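Long-range contact in adhesion G-protein coupled receptor G6 (Danio rerio, PDB 6V55), which probably acts as a calcium-binding cell-surface adhesion receptor that signals through G proteins and takes part in myelination: residues 359-369 against 426-436. Residues are numbered along the deposited sequence; the frame is centred on the assembly and turned at random.
Sequences RDATAIISQWL and LRSAPAIGNGL
Arg359 and Trp368 each donate to a backbone carbonyl across this contact within the SEA domain, Arg359 at one end of a hydrophobic seam and Trp368 inside it. Both terminal nitrogens of the Arg359 guanidinium converge on Asn434 O. The NH1 bond is the straighter, 151° at the hydrogen; its 2.5 Å from Arg359 NH1 to Asn434 O is shorter than usual, so the exact length is doubtful. The NH2 bond to the same oxygen is weak and more bent. NH2 also forms a salt bridge with Asp353, which probably helps fix the rotation of the group. Leu436 CD2 lies over one guanidinium face, offset toward the rim, while the edge faces the Asn434 and Gly435 backbone: the cation meets backbone and side chain of one type II turn, Gly433 to Leu436. Ile432 N donates to Leu436 O, Asn434 OD1 accepts weakly from Gln355, and the Gly435 backbone bonds to Glu354.

Trp368 NE1 reaches Ala429 O at 3.2 Å, but the angle of 125° marks a weak bond. The indole probably owes its position more to packing: Ile432 CG1 sits over its six-membered ring, 12° off the normal, a CH-pi contact. Between Arg359 and Trp368, Ile364 CG2 meets Leu436 CD2 at 3.7 Å; past the indole, Leu369 CD2 packs on Leu426 CD1.

Asp360 N-caps the helix through a weak bond from Ala363 N to OD2. The segment leaving helix 419-427 and forming edge strand 431-433 runs along one flank of helix 361-374, while Ile365 and Leu369 pack against strands 342-353, 380-392 and 399-410 of the antiparallel sheet.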
loop_
_atom_site.group_PDB
_atom_site.type_symbol
_atom_site.label_atom_id
_atom_site.label_comp_id
_atom_site.label_asym_id
_atom_site.label_seq_id
_atom_site.Cartn_x
_atom_site.Cartn_y
_atom_site.Cartn_z
ATOM N N ARG A 359 -29.879 15.175 -45.299
ATOM C CA ARG A 359 -30.103 15.008 -43.872
ATOM C C ARG A 359 -28.987 15.633 -43.047
ATOM O O ARG A 359 -27.987 16.141 -43.566
ATOM C CB ARG A 359 -30.206 13.521 -43.537
ATOM C CG ARG A 359 -28.877 12.801 -43.678
ATOM C CD ARG A 359 -29.103 11.339 -43.941
ATOM N NE ARG A 359 -27.898 10.684 -44.422
ATOM C CZ ARG A 359 -27.867 9.432 -44.865
ATOM N NH1 ARG A 359 -28.979 8.700 -44.894
ATOM N NH2 ARG A 359 -26.727 8.897 -45.287
ATOM N N ASP A 360 -29.196 15.589 -41.731
ATOM C CA ASP A 360 -28.156 15.824 -40.737
ATOM C C ASP A 360 -27.825 14.466 -40.136
ATOM O O ASP A 360 -28.653 13.873 -39.433
ATOM C CB ASP A 360 -28.618 16.809 -39.666
ATOM C CG ASP A 360 -27.725 16.795 -38.432
ATOM O OD1 ASP A 360 -26.620 17.398 -38.466
ATOM O OD2 ASP A 360 -28.129 16.163 -37.429
ATOM N N ALA A 361 -26.615 13.976 -40.412
ATOM C CA ALA A 361 -26.253 12.612 -40.057
ATOM C C ALA A 361 -26.015 12.417 -38.565
ATOM O O ALA A 361 -25.986 11.264 -38.119
ATOM C CB ALA A 361 -25.011 12.191 -40.847
ATOM N N THR A 362 -25.866 13.501 -37.789
ATOM C CA THR A 362 -25.611 13.378 -36.353
ATOM C C THR A 362 -26.816 12.802 -35.607
ATOM O O THR A 362 -26.645 12.000 -34.679
ATOM C CB THR A 362 -25.223 14.738 -35.766
ATOM O OG1 THR A 362 -24.330 15.429 -36.653
ATOM C CG2 THR A 362 -24.528 14.550 -34.472
ATOM N N ALA A 363 -28.036 13.163 -36.031
ATOM C CA ALA A 363 -29.243 12.595 -35.430
ATOM C C ALA A 363 -29.373 11.116 -35.753
ATOM O O ALA A 363 -29.704 10.314 -34.869
ATOM C CB ALA A 363 -30.485 13.350 -35.908
ATOM N N ILE A 364 -29.059 10.745 -36.999
ATOM C CA ILE A 364 -29.174 9.360 -37.462
ATOM C C ILE A 364 -28.119 8.490 -36.792
ATOM O O ILE A 364 -28.414 7.367 -36.363
ATOM C CB ILE A 364 -29.067 9.301 -39.005
ATOM C CG1 ILE A 364 -30.200 10.078 -39.702
ATOM C CG2 ILE A 364 -29.104 7.875 -39.520
ATOM C CD1 ILE A 364 -31.604 9.871 -39.109
ATOM N N ILE A 365 -26.895 9.025 -36.634
ATOM C CA ILE A 365 -25.796 8.281 -36.006
ATOM C C ILE A 365 -26.058 8.076 -34.521
ATOM O O ILE A 365 -25.927 6.950 -34.011
ATOM C CB ILE A 365 -24.448 8.990 -36.249
ATOM C CG1 ILE A 365 -23.952 8.684 -37.653
ATOM C CG2 ILE A 365 -23.368 8.519 -35.289
ATOM C CD1 ILE A 365 -22.977 9.705 -38.176
ATOM N N SER A 366 -26.486 9.134 -33.821
ATOM C CA SER A 366 -26.731 9.029 -32.385
ATOM C C SER A 366 -27.932 8.128 -32.058
ATOM O O SER A 366 -27.882 7.384 -31.072
ATOM C CB SER A 366 -26.861 10.435 -31.777
ATOM O OG SER A 366 -28.195 10.885 -31.711
ATOM N N GLN A 367 -28.957 8.078 -32.915
ATOM C CA GLN A 367 -30.069 7.168 -32.647
ATOM C C GLN A 367 -29.723 5.722 -33.002
ATOM O O GLN A 367 -30.146 4.806 -32.278
ATOM C CB GLN A 367 -31.319 7.661 -33.378
ATOM C CG GLN A 367 -32.547 6.832 -33.217
ATOM C CD GLN A 367 -33.467 6.960 -34.430
ATOM O OE1 GLN A 367 -34.662 7.265 -34.301
ATOM N NE2 GLN A 367 -32.898 6.788 -35.623
ATOM N N TRP A 368 -28.897 5.517 -34.043
ATOM C CA TRP A 368 -28.307 4.205 -34.338
ATOM C C TRP A 368 -27.400 3.735 -33.220
ATOM O O TRP A 368 -27.365 2.536 -32.913
ATOM C CB TRP A 368 -27.497 4.263 -35.635
ATOM C CG TRP A 368 -26.419 3.178 -35.800
ATOM C CD1 TRP A 368 -26.629 1.877 -36.159
ATOM C CD2 TRP A 368 -24.990 3.313 -35.646
ATOM N NE1 TRP A 368 -25.435 1.192 -36.232
ATOM C CE2 TRP A 368 -24.414 2.054 -35.935
ATOM C CE3 TRP A 368 -24.147 4.365 -35.291
ATOM C CZ2 TRP A 368 -23.036 1.826 -35.879
ATOM C CZ3 TRP A 368 -22.775 4.132 -35.243
ATOM C CH2 TRP A 368 -22.237 2.873 -35.538
ATOM N N LEU A 369 -26.647 4.669 -32.613
ATOM C CA LEU A 369 -25.784 4.334 -31.478
ATOM C C LEU A 369 -26.615 3.898 -30.274
ATOM O O LEU A 369 -26.349 2.843 -29.697
ATOM C CB LEU A 369 -24.868 5.516 -31.108
ATOM C CG LEU A 369 -23.469 5.656 -31.748
ATOM C CD1 LEU A 369 -22.977 7.089 -31.752
ATOM C CD2 LEU A 369 -22.415 4.768 -31.099
ATOM N N LEU A 426 -20.457 -2.289 -32.528
ATOM C CA LEU A 426 -20.636 -1.274 -33.552
ATOM C C LEU A 426 -20.133 -1.742 -34.914
ATOM O O LEU A 426 -20.801 -1.487 -35.922
ATOM C CB LEU A 426 -19.947 0.018 -33.135
ATOM C CG LEU A 426 -20.577 0.736 -31.943
ATOM C CD1 LEU A 426 -19.812 1.990 -31.679
ATOM C CD2 LEU A 426 -22.048 1.049 -32.180
ATOM N N ARG A 427 -18.983 -2.442 -34.968
ATOM C CA ARG A 427 -18.424 -2.923 -36.240
ATOM C C ARG A 427 -19.305 -3.970 -36.914
ATOM O O ARG A 427 -19.273 -4.097 -38.149
ATOM C CB ARG A 427 -17.038 -3.522 -36.035
ATOM C CG ARG A 427 -15.920 -2.514 -36.000
ATOM C CD ARG A 427 -14.606 -3.120 -35.518
ATOM N NE ARG A 427 -13.806 -2.129 -34.809
ATOM C CZ ARG A 427 -12.744 -2.427 -34.062
ATOM N NH1 ARG A 427 -12.366 -3.698 -33.946
ATOM N NH2 ARG A 427 -12.056 -1.468 -33.434
ATOM N N SER A 428 -20.098 -4.719 -36.133
ATOM C CA SER A 428 -21.031 -5.704 -36.671
ATOM C C SER A 428 -22.391 -5.102 -37.024
ATOM O O SER A 428 -23.333 -5.846 -37.310
ATOM C CB SER A 428 -21.213 -6.860 -35.688
ATOM O OG SER A 428 -21.973 -6.462 -34.561
ATOM N N ALA A 429 -22.521 -3.779 -37.020
ATOM C CA ALA A 429 -23.680 -3.109 -37.614
ATOM C C ALA A 429 -23.240 -1.838 -38.333
ATOM O O ALA A 429 -23.472 -0.722 -37.848
ATOM C CB ALA A 429 -24.737 -2.799 -36.545
ATOM N N PRO A 430 -22.612 -1.956 -39.513
ATOM C CA PRO A 430 -22.173 -0.738 -40.202
ATOM C C PRO A 430 -23.280 -0.006 -40.942
ATOM O O PRO A 430 -23.133 1.205 -41.165
ATOM C CB PRO A 430 -21.095 -1.246 -41.178
ATOM C CG PRO A 430 -20.830 -2.673 -40.794
ATOM C CD PRO A 430 -22.144 -3.139 -40.247
ATOM N N ALA A 431 -24.368 -0.669 -41.333
ATOM C CA ALA A 431 -25.441 0.034 -42.026
ATOM C C ALA A 431 -26.213 0.920 -41.055
ATOM O O ALA A 431 -27.162 0.473 -40.396
ATOM C CB ALA A 431 -26.387 -0.945 -42.715
ATOM N N ILE A 432 -25.780 2.178 -40.969
ATOM C CA ILE A 432 -26.320 3.124 -39.992
ATOM C C ILE A 432 -27.691 3.630 -40.440
ATOM O O ILE A 432 -28.684 3.547 -39.707
ATOM C CB ILE A 432 -25.330 4.288 -39.786
ATOM C CG1 ILE A 432 -24.005 3.774 -39.201
ATOM C CG2 ILE A 432 -25.946 5.362 -38.899
ATOM C CD1 ILE A 432 -22.806 4.650 -39.485
ATOM N N GLY A 433 -27.746 4.205 -41.630
ATOM C CA GLY A 433 -28.975 4.632 -42.261
ATOM C C GLY A 433 -28.781 4.313 -43.722
ATOM O O GLY A 433 -27.789 3.654 -44.056
ATOM N N ASN A 434 -29.686 4.743 -44.595
ATOM C CA ASN A 434 -29.478 4.533 -46.021
ATOM C C ASN A 434 -28.386 5.487 -46.493
ATOM O O ASN A 434 -28.433 6.686 -46.195
ATOM C CB ASN A 434 -30.772 4.761 -46.796
ATOM C CG ASN A 434 -30.669 4.307 -48.242
ATOM O OD1 ASN A 434 -31.298 4.884 -49.139
ATOM N ND2 ASN A 434 -29.882 3.250 -48.476
ATOM N N GLY A 435 -27.366 4.948 -47.162
ATOM C CA GLY A 435 -26.257 5.766 -47.620
ATOM C C GLY A 435 -25.307 6.215 -46.538
ATOM O O GLY A 435 -24.448 7.056 -46.798
ATOM N N LEU A 436 -25.442 5.679 -45.330
ATOM C CA LEU A 436 -24.625 6.011 -44.173
ATOM C C LEU A 436 -23.964 4.722 -43.709
ATOM O O LEU A 436 -24.641 3.715 -43.513
ATOM C CB LEU A 436 -25.488 6.618 -43.065
ATOM C CG LEU A 436 -24.927 7.678 -42.121
ATOM C CD1 LEU A 436 -23.844 8.541 -42.775
ATOM C CD2 LEU A 436 -26.083 8.547 -41.623
#